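Local coordinates for PUM-HD domain-containing protein (Caenorhabditis elegans, PDB 7CGF) that binds RNA through its Pumilio homology domain, probably to recognise the 3' untranslated regions of messenger RNAs, at residues A[77-82]-A[117-122]; A[121-126]-A[156-161]. The protein carries 2 engineered substitutions. All blocks are in the same frame, centred on the assembly; numbering follows the deposited sequence.

Contact 1 comes first along the chain. It joins the end of helix 74-78 and the loop after it to the start of helix 119-129, closing a loop of 34 residues that holds helices but no strand. Contact 2 starts where contact 1 ends, since both use Arg121 and Val122. It carries on down helix 119-129 and pairs it with helix 155-165, closing a second loop of 29 residues. The loops follow one another, and neither nests in or crosses the other. Cys120 of contact 1 packs on Val158 of contact 2. Together the contacts tie three successive predicted Pumilio repeats into one row along the bound RNA.

Contact 1: A[77-82]-A[117-122]; sequences LVDDIF and MYACRV. With nucleotides of chain B.
Segment 77-82 leaves helix 74-78 and passes the start of helix 119-129, with the CA atoms of Asp79 and Ala119 4.3 Å apart. The Asp79 carboxylate binds the backbone at this start. Its OD1 accepts from Tyr118 N at 2.9 Å, nearly along the C-O axis. The same OD1 accepts from Ala119 N at 2.9 Å, on the anti side, with a straighter N-H...O angle of 152°. CG of Asp79 stands anti to the backbone N (chi1 -158°), which brings OD1 to both amides. Next to it along the chain, Val78 O makes a CA-H...O contact with Ala119 CA at 3.1 Å. Val78 CG1 packs against Val122 CG1.

The two segments belong to neighbouring predicted Pumilio repeats, and this join lies beside the RNA-binding surface. Tyr118 lies flat against Ile81. Ile81 CA sits over the ring centre in a CH-pi contact, 3.6 Å from the centroid of the Tyr118 ring. Met117 CG covers the opposite face. The side chain of Ile81 runs alongside the ring, and its CG1 reaches Tyr118 OH at 3.5 Å. Tyr118 CD1 touches O2 of U7 of chain B. Arg121 is sandwiched, its guanidinium between the bases of U7 and A6 of chain B.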
loop_
_atom_site.group_PDB
_atom_site.type_symbol
_atom_site.label_atom_id
_atom_site.label_comp_id
_atom_site.label_asym_id
_atom_site.label_seq_id
_atom_site.Cartn_x
_atom_site.Cartn_y
_atom_site.Cartn_z
ATOM N N LEU A 77 10.627 -11.675 -22.835
ATOM C CA LEU A 77 11.321 -10.602 -22.146
ATOM C C LEU A 77 10.598 -10.133 -20.898
ATOM O O LEU A 77 11.255 -9.631 -19.974
ATOM C CB LEU A 77 11.509 -9.398 -23.076
ATOM C CG LEU A 77 12.426 -9.629 -24.287
ATOM C CD1 LEU A 77 12.403 -8.394 -25.180
ATOM C CD2 LEU A 77 13.844 -9.954 -23.846
ATOM N N VAL A 78 9.264 -10.239 -20.840
ATOM C CA VAL A 78 8.561 -9.522 -19.770
ATOM C C VAL A 78 8.864 -10.111 -18.397
ATOM O O VAL A 78 8.921 -9.367 -17.414
ATOM C CB VAL A 78 7.037 -9.449 -19.996
ATOM C CG1 VAL A 78 6.717 -8.493 -21.136
ATOM C CG2 VAL A 78 6.425 -10.836 -20.218
ATOM N N ASP A 79 9.025 -11.433 -18.288
ATOM C CA ASP A 79 9.406 -12.016 -17.002
ATOM C C ASP A 79 10.871 -12.418 -16.972
ATOM O O ASP A 79 11.234 -13.418 -16.335
ATOM C CB ASP A 79 8.525 -13.209 -16.626
ATOM C CG ASP A 79 8.531 -13.469 -15.120
ATOM O OD1 ASP A 79 8.532 -12.473 -14.377
ATOM O OD2 ASP A 79 8.562 -14.646 -14.669
ATOM N N ASP A 80 11.739 -11.660 -17.640
ATOM C CA ASP A 80 13.170 -11.886 -17.531
ATOM C C ASP A 80 13.804 -10.856 -16.604
ATOM O O ASP A 80 13.456 -9.669 -16.637
ATOM C CB ASP A 80 13.851 -11.822 -18.894
ATOM C CG ASP A 80 15.325 -12.106 -18.792
ATOM O OD1 ASP A 80 15.685 -13.288 -18.597
ATOM O OD2 ASP A 80 16.118 -11.159 -18.870
ATOM N N ILE A 81 14.773 -11.329 -15.817
ATOM C CA ILE A 81 15.434 -10.537 -14.778
ATOM C C ILE A 81 16.029 -9.249 -15.346
ATOM O O ILE A 81 16.036 -8.212 -14.672
ATOM C CB ILE A 81 16.504 -11.399 -14.075
ATOM C CG1 ILE A 81 17.203 -10.608 -12.958
ATOM C CG2 ILE A 81 17.524 -11.955 -15.096
ATOM C CD1 ILE A 81 18.182 -11.449 -12.142
ATOM N N PHE A 82 16.562 -9.297 -16.574
ATOM C CA PHE A 82 17.120 -8.124 -17.244
ATOM C C PHE A 82 16.256 -7.604 -18.379
ATOM O O PHE A 82 16.245 -6.390 -18.622
ATOM C CB PHE A 82 18.525 -8.447 -17.790
ATOM C CG PHE A 82 19.457 -8.955 -16.730
ATOM C CD1 PHE A 82 19.607 -8.256 -15.535
ATOM C CD2 PHE A 82 20.133 -10.161 -16.899
ATOM C CE1 PHE A 82 20.437 -8.716 -14.536
ATOM C CE2 PHE A 82 20.978 -10.631 -15.915
ATOM C CZ PHE A 82 21.131 -9.932 -14.729
ATOM N N MET A 117 7.187 -12.216 -10.865
ATOM C CA MET A 117 7.854 -11.148 -10.129
ATOM C C MET A 117 8.463 -10.105 -11.050
ATOM O O MET A 117 8.509 -8.931 -10.685
ATOM C CB MET A 117 8.915 -11.699 -9.181
ATOM C CG MET A 117 10.086 -12.375 -9.827
ATOM S SD MET A 117 11.282 -12.819 -8.515
ATOM C CE MET A 117 12.369 -13.889 -9.458
ATOM N N TYR A 118 8.922 -10.489 -12.246
ATOM C CA TYR A 118 9.421 -9.454 -13.151
ATOM C C TYR A 118 8.319 -8.896 -14.054
ATOM O O TYR A 118 8.218 -7.677 -14.220
ATOM C CB TYR A 118 10.571 -10.009 -14.002
ATOM C CG TYR A 118 11.707 -10.583 -13.187
ATOM C CD1 TYR A 118 12.337 -9.835 -12.196
ATOM C CD2 TYR A 118 12.162 -11.876 -13.426
ATOM C CE1 TYR A 118 13.382 -10.375 -11.441
ATOM C CE2 TYR A 118 13.197 -12.420 -12.667
ATOM C CZ TYR A 118 13.809 -11.667 -11.696
ATOM O OH TYR A 118 14.849 -12.202 -10.946
ATOM N N ALA A 119 7.463 -9.757 -14.600
ATOM C CA ALA A 119 6.420 -9.288 -15.511
ATOM C C ALA A 119 5.415 -8.373 -14.816
ATOM O O ALA A 119 4.874 -7.453 -15.445
ATOM C CB ALA A 119 5.703 -10.484 -16.141
ATOM N N CYS A 120 5.167 -8.576 -13.520
ATOM C CA CYS A 120 4.229 -7.682 -12.849
ATOM C C CYS A 120 4.762 -6.251 -12.774
ATOM O O CYS A 120 3.968 -5.311 -12.650
ATOM C CB CYS A 120 3.887 -8.215 -11.446
ATOM S SG CYS A 120 5.059 -7.797 -10.156
ATOM N N ARG A 121 6.083 -6.064 -12.839
ATOM C CA ARG A 121 6.643 -4.715 -12.876
ATOM C C ARG A 121 6.382 -4.054 -14.221
ATOM O O ARG A 121 6.194 -2.829 -14.283
ATOM C CB ARG A 121 8.149 -4.748 -12.593
ATOM C CG ARG A 121 8.567 -5.602 -11.375
ATOM C CD ARG A 121 7.796 -5.215 -10.103
ATOM N NE ARG A 121 8.212 -3.935 -9.526
ATOM C CZ ARG A 121 9.135 -3.799 -8.573
ATOM N NH1 ARG A 121 9.423 -2.598 -8.098
ATOM N NH2 ARG A 121 9.759 -4.859 -8.084
ATOM N N VAL A 122 6.392 -4.840 -15.301
ATOM C CA VAL A 122 5.981 -4.325 -16.610
ATOM C C VAL A 122 4.531 -3.860 -16.568
ATOM O O VAL A 122 4.189 -2.785 -17.078
ATOM C CB VAL A 122 6.185 -5.390 -17.700
ATOM C CG1 VAL A 122 5.702 -4.846 -19.054
ATOM C CG2 VAL A 122 7.666 -5.797 -17.774
ATOM P P A B 6 7.237 -8.144 0.265
ATOM O OP1 A B 6 7.261 -9.619 0.155
ATOM O OP2 A B 6 8.306 -7.382 0.947
ATOM O "O5'" A B 6 7.140 -7.558 -1.216
ATOM C "C5'" A B 6 8.321 -7.201 -1.922
ATOM C "C4'" A B 6 8.473 -7.987 -3.202
ATOM O "O4'" A B 6 7.285 -7.849 -4.012
ATOM C "C3'" A B 6 9.608 -7.522 -4.095
ATOM O "O3'" A B 6 10.821 -8.136 -3.715
ATOM C "C2'" A B 6 9.152 -7.909 -5.503
ATOM O "O2'" A B 6 9.503 -9.260 -5.786
ATOM C "C1'" A B 6 7.627 -7.808 -5.385
ATOM N N9 A B 6 7.059 -6.566 -5.959
ATOM C C8 A B 6 6.147 -6.510 -6.993
ATOM N N7 A B 6 5.789 -5.274 -7.316
ATOM C C5 A B 6 6.520 -4.478 -6.433
ATOM C C6 A B 6 6.602 -3.080 -6.252
ATOM N N6 A B 6 5.896 -2.201 -6.973
ATOM N N1 A B 6 7.426 -2.601 -5.299
ATOM C C2 A B 6 8.136 -3.466 -4.562
ATOM N N3 A B 6 8.147 -4.794 -4.634
ATOM C C4 A B 6 7.304 -5.256 -5.589
ATOM P P U B 7 12.182 -7.322 -3.832
ATOM O OP1 U B 7 13.246 -8.133 -3.166
ATOM O OP2 U B 7 11.957 -5.905 -3.456
ATOM O "O5'" U B 7 12.442 -7.295 -5.391
ATOM C "C5'" U B 7 13.527 -6.566 -5.912
ATOM C "C4'" U B 7 13.857 -7.073 -7.276
ATOM O "O4'" U B 7 12.869 -6.619 -8.219
ATOM C "C3'" U B 7 15.176 -6.594 -7.853
ATOM O "O3'" U B 7 16.234 -7.417 -7.382
ATOM C "C2'" U B 7 14.966 -6.698 -9.372
ATOM O "O2'" U B 7 15.443 -7.956 -9.842
ATOM C "C1'" U B 7 13.429 -6.643 -9.515
ATOM N N1 U B 7 12.868 -5.511 -10.299
ATOM C C2 U B 7 12.690 -5.723 -11.646
ATOM O O2 U B 7 13.053 -6.755 -12.174
ATOM N N3 U B 7 12.128 -4.682 -12.355
ATOM C C4 U B 7 11.727 -3.475 -11.825
ATOM O O4 U B 7 11.222 -2.618 -12.556
ATOM C C5 U B 7 11.918 -3.343 -10.414
ATOM C C6 U B 7 12.466 -4.339 -9.709
ATOM P P A B 8 17.699 -6.814 -7.152
ATOM O OP1 A B 8 18.479 -7.753 -6.299
ATOM O OP2 A B 8 17.520 -5.360 -6.856
ATOM O "O5'" A B 8 18.355 -6.846 -8.593
ATOM C "C5'" A B 8 18.726 -8.069 -9.206
ATOM C "C4'" A B 8 19.795 -7.829 -10.237
ATOM O "O4'" A B 8 19.267 -6.960 -11.285
ATOM C "C3'" A B 8 21.052 -7.138 -9.707
ATOM O "O3'" A B 8 22.179 -7.645 -10.418
ATOM C "C2'" A B 8 20.826 -5.688 -10.116
ATOM O "O2'" A B 8 22.003 -4.907 -10.199
ATOM C "C1'" A B 8 20.156 -5.881 -11.474
ATOM N N9 A B 8 19.404 -4.723 -11.974
ATOM C C8 A B 8 18.587 -3.895 -11.261
ATOM N N7 A B 8 18.066 -2.924 -11.982
ATOM C C5 A B 8 18.567 -3.155 -13.269
ATOM C C6 A B 8 18.402 -2.499 -14.496
ATOM N N6 A B 8 17.637 -1.419 -14.695
ATOM N N1 A B 8 19.061 -3.000 -15.567
ATOM C C2 A B 8 19.838 -4.077 -15.423
ATOM N N3 A B 8 20.059 -4.774 -14.320
ATOM C C4 A B 8 19.395 -4.263 -13.269
#

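Contact 2: A[121-126]-A[156-161]. Engineered in segment 156-161: Cys156 (natural residue Asn), Arg157 (natural residue His). With nucleotides of chain B.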
loop_
_atom_site.group_PDB
_atom_site.type_symbol
_atom_site.label_atom_id
_atom_site.label_comp_id
_atom_site.label_asym_id
_atom_site.label_seq_id
_atom_site.Cartn_x
_atom_site.Cartn_y
_atom_site.Cartn_z
ATOM N N ARG A 121 6.083 -6.064 -12.839
ATOM C CA ARG A 121 6.643 -4.715 -12.876
ATOM C C ARG A 121 6.382 -4.054 -14.221
ATOM O O ARG A 121 6.194 -2.829 -14.283
ATOM C CB ARG A 121 8.149 -4.748 -12.593
ATOM C CG ARG A 121 8.567 -5.602 -11.375
ATOM C CD ARG A 121 7.796 -5.215 -10.103
ATOM N NE ARG A 121 8.212 -3.935 -9.526
ATOM C CZ ARG A 121 9.135 -3.799 -8.573
ATOM N NH1 ARG A 121 9.423 -2.598 -8.098
ATOM N NH2 ARG A 121 9.759 -4.859 -8.084
ATOM N N VAL A 122 6.392 -4.840 -15.301
ATOM C CA VAL A 122 5.981 -4.325 -16.610
ATOM C C VAL A 122 4.531 -3.860 -16.568
ATOM O O VAL A 122 4.189 -2.785 -17.078
ATOM C CB VAL A 122 6.185 -5.390 -17.700
ATOM C CG1 VAL A 122 5.702 -4.846 -19.054
ATOM C CG2 VAL A 122 7.666 -5.797 -17.774
ATOM N N LEU A 123 3.646 -4.671 -15.978
ATOM C CA LEU A 123 2.238 -4.279 -15.908
ATOM C C LEU A 123 2.044 -3.032 -15.059
ATOM O O LEU A 123 1.211 -2.171 -15.389
ATOM C CB LEU A 123 1.384 -5.419 -15.354
ATOM C CG LEU A 123 1.322 -6.719 -16.140
ATOM C CD1 LEU A 123 0.270 -7.632 -15.494
ATOM C CD2 LEU A 123 1.024 -6.444 -17.625
ATOM N N GLN A 124 2.777 -2.921 -13.946
ATOM C CA GLN A 124 2.640 -1.732 -13.110
ATOM C C GLN A 124 3.137 -0.497 -13.837
ATOM O O GLN A 124 2.523 0.571 -13.740
ATOM C CB GLN A 124 3.394 -1.908 -11.794
ATOM C CG GLN A 124 2.714 -2.884 -10.866
ATOM C CD GLN A 124 3.593 -3.212 -9.681
ATOM O OE1 GLN A 124 3.740 -2.407 -8.756
ATOM N NE2 GLN A 124 4.213 -4.389 -9.716
ATOM N N LYS A 125 4.254 -0.621 -14.562
ATOM C CA LYS A 125 4.745 0.502 -15.355
ATOM C C LYS A 125 3.704 0.933 -16.383
ATOM O O LYS A 125 3.434 2.127 -16.539
ATOM C CB LYS A 125 6.067 0.121 -16.038
ATOM C CG LYS A 125 6.651 1.178 -16.999
ATOM C CD LYS A 125 6.858 2.519 -16.319
ATOM C CE LYS A 125 7.769 2.417 -15.110
ATOM N NZ LYS A 125 9.167 2.177 -15.530
ATOM N N ALA A 126 3.104 -0.033 -17.086
ATOM C CA ALA A 126 2.074 0.291 -18.074
ATOM C C ALA A 126 0.909 1.039 -17.428
ATOM O O ALA A 126 0.494 2.105 -17.904
ATOM C CB ALA A 126 1.603 -0.991 -18.765
ATOM N N CYS A 156 -0.982 -8.318 -6.093
ATOM C CA CYS A 156 -1.578 -7.245 -5.298
ATOM C C CYS A 156 -0.989 -5.887 -5.655
ATOM O O CYS A 156 -1.655 -4.866 -5.469
ATOM C CB CYS A 156 -1.415 -7.522 -3.796
ATOM S SG CYS A 156 0.180 -7.084 -3.029
ATOM N N ARG A 157 0.246 -5.850 -6.170
ATOM C CA ARG A 157 0.853 -4.583 -6.547
ATOM C C ARG A 157 0.289 -4.077 -7.869
ATOM O O ARG A 157 0.144 -2.863 -8.059
ATOM C CB ARG A 157 2.372 -4.745 -6.643
ATOM C CG ARG A 157 3.030 -5.347 -5.383
ATOM C CD ARG A 157 2.615 -4.575 -4.129
ATOM N NE ARG A 157 3.225 -3.250 -4.013
ATOM C CZ ARG A 157 4.417 -3.056 -3.456
ATOM N NH1 ARG A 157 5.098 -4.104 -3.014
ATOM N NH2 ARG A 157 4.929 -1.836 -3.350
ATOM N N VAL A 158 -0.041 -4.997 -8.773
ATOM C CA VAL A 158 -0.751 -4.638 -9.997
ATOM C C VAL A 158 -2.127 -4.080 -9.653
ATOM O O VAL A 158 -2.572 -3.080 -10.233
ATOM C CB VAL A 158 -0.860 -5.859 -10.931
ATOM C CG1 VAL A 158 -1.654 -5.503 -12.185
ATOM C CG2 VAL A 158 0.538 -6.408 -11.275
ATOM N N VAL A 159 -2.833 -4.732 -8.716
ATOM C CA VAL A 159 -4.163 -4.257 -8.313
ATOM C C VAL A 159 -4.063 -2.902 -7.627
ATOM O O VAL A 159 -4.896 -2.012 -7.853
ATOM C CB VAL A 159 -4.855 -5.297 -7.415
ATOM C CG1 VAL A 159 -6.179 -4.735 -6.821
ATOM C CG2 VAL A 159 -5.138 -6.545 -8.201
ATOM N N GLN A 160 -3.070 -2.724 -6.754
ATOM C CA GLN A 160 -2.941 -1.427 -6.091
ATOM C C GLN A 160 -2.644 -0.324 -7.098
ATOM O O GLN A 160 -3.189 0.781 -6.992
ATOM C CB GLN A 160 -1.854 -1.472 -5.029
ATOM C CG GLN A 160 -2.285 -2.238 -3.786
ATOM C CD GLN A 160 -1.125 -2.430 -2.838
ATOM O OE1 GLN A 160 -0.674 -1.481 -2.193
ATOM N NE2 GLN A 160 -0.626 -3.664 -2.755
ATOM N N LYS A 161 -1.773 -0.597 -8.075
ATOM C CA LYS A 161 -1.492 0.404 -9.099
ATOM C C LYS A 161 -2.755 0.757 -9.870
ATOM O O LYS A 161 -2.993 1.930 -10.183
ATOM C CB LYS A 161 -0.405 -0.101 -10.055
ATOM C CG LYS A 161 0.079 0.942 -11.072
ATOM C CD LYS A 161 0.725 2.136 -10.377
ATOM C CE LYS A 161 2.209 1.929 -10.122
ATOM N NZ LYS A 161 2.829 3.153 -9.524
ATOM P P A B 6 7.237 -8.144 0.265
ATOM O OP1 A B 6 7.261 -9.619 0.155
ATOM O OP2 A B 6 8.306 -7.382 0.947
ATOM O "O5'" A B 6 7.140 -7.558 -1.216
ATOM C "C5'" A B 6 8.321 -7.201 -1.922
ATOM C "C4'" A B 6 8.473 -7.987 -3.202
ATOM O "O4'" A B 6 7.285 -7.849 -4.012
ATOM C "C3'" A B 6 9.608 -7.522 -4.095
ATOM O "O3'" A B 6 10.821 -8.136 -3.715
ATOM C "C2'" A B 6 9.152 -7.909 -5.503
ATOM O "O2'" A B 6 9.503 -9.260 -5.786
ATOM C "C1'" A B 6 7.627 -7.808 -5.385
ATOM N N9 A B 6 7.059 -6.566 -5.959
ATOM C C8 A B 6 6.147 -6.510 -6.993
ATOM N N7 A B 6 5.789 -5.274 -7.316
ATOM C C5 A B 6 6.520 -4.478 -6.433
ATOM C C6 A B 6 6.602 -3.080 -6.252
ATOM N N6 A B 6 5.896 -2.201 -6.973
ATOM N N1 A B 6 7.426 -2.601 -5.299
ATOM C C2 A B 6 8.136 -3.466 -4.562
ATOM N N3 A B 6 8.147 -4.794 -4.634
ATOM C C4 A B 6 7.304 -5.256 -5.589
ATOM P P U B 7 12.182 -7.322 -3.832
ATOM O OP1 U B 7 13.246 -8.133 -3.166
ATOM O OP2 U B 7 11.957 -5.905 -3.456
ATOM O "O5'" U B 7 12.442 -7.295 -5.391
ATOM C "C5'" U B 7 13.527 -6.566 -5.912
ATOM C "C4'" U B 7 13.857 -7.073 -7.276
ATOM O "O4'" U B 7 12.869 -6.619 -8.219
ATOM C "C3'" U B 7 15.176 -6.594 -7.853
ATOM O "O3'" U B 7 16.234 -7.417 -7.382
ATOM C "C2'" U B 7 14.966 -6.698 -9.372
ATOM O "O2'" U B 7 15.443 -7.956 -9.842
ATOM C "C1'" U B 7 13.429 -6.643 -9.515
ATOM N N1 U B 7 12.868 -5.511 -10.299
ATOM C C2 U B 7 12.690 -5.723 -11.646
ATOM O O2 U B 7 13.053 -6.755 -12.174
ATOM N N3 U B 7 12.128 -4.682 -12.355
ATOM C C4 U B 7 11.727 -3.475 -11.825
ATOM O O4 U B 7 11.222 -2.618 -12.556
ATOM C C5 U B 7 11.918 -3.343 -10.414
ATOM C C6 U B 7 12.466 -4.339 -9.709
ATOM P P G B 5 7.125 -5.790 5.474
ATOM O OP1 G B 5 8.077 -6.899 5.234
ATOM O OP2 G B 5 7.642 -4.414 5.688
ATOM O "O5'" G B 5 6.108 -5.711 4.248
ATOM C "C5'" G B 5 5.273 -6.808 3.905
ATOM C "C4'" G B 5 4.576 -6.590 2.582
ATOM O "O4'" G B 5 3.894 -5.313 2.582
ATOM C "C3'" G B 5 5.476 -6.533 1.360
ATOM O "O3'" G B 5 5.796 -7.826 0.893
ATOM C "C2'" G B 5 4.657 -5.717 0.365
ATOM O "O2'" G B 5 3.697 -6.531 -0.290
ATOM C "C1'" G B 5 3.916 -4.752 1.288
ATOM N N9 G B 5 4.561 -3.431 1.365
ATOM C C8 G B 5 5.665 -3.081 2.105
ATOM N N7 G B 5 5.984 -1.822 1.977
ATOM C C5 G B 5 5.034 -1.322 1.095
ATOM C C6 G B 5 4.862 -0.015 0.579
ATOM O O6 G B 5 5.541 1.000 0.789
ATOM N N1 G B 5 3.766 0.050 -0.274
ATOM C C2 G B 5 2.928 -0.991 -0.592
ATOM N N2 G B 5 1.935 -0.684 -1.442
ATOM N N3 G B 5 3.074 -2.225 -0.125
ATOM C C4 G B 5 4.144 -2.306 0.708
#
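Gln124 OE1 accepts from N6 of A6 of chain B at 2.8 Å and lies against Arg157 CB at 3.4 Å. Gln124 NE2 donates to N7 of the same base at 3.0 Å, nearly straight at 170°. The amide thus reads the Hoogsteen edge of A6 of chain B. NE2 also donates to Cys120 O.

Segments 121-126 and 156-161 of helices 119-129 and 155-165 run parallel, their axes approaching to 9.2 Å. Gln124 runs along the flank of segment 156-161 towards A6 of chain B, its chain extended beyond CG (chi2 171°). Nearer the backbone, Gln124 CG packs on Val158 CA, and Leu123 CB meets Val158 CG2 at 4.3 Å. Lys161 CG lies by Gln124 O, while its amine pairs with Glu128.

Cys156, an engineered residue, accepts at its O from both Gln160 N at 2.9 Å and Gln160 NE2 at 3.1 Å. The two donors reach it from opposite faces of its carbonyl plane. The second bond holds the Gln160 amide while its OE1 accepts from N2 of G5 of chain B. Arg200 also donates to that OE1.

The engineered Arg157 bends at chi2 and chi3 and lays its guanidinium between the bases of A6 and G5 of chain B. A6 is therefore stacked between Arg121 and Arg157. An acceptor facing N6 and a donor facing N7 match adenine, consistent with base-specific reading by Pumilio repeats.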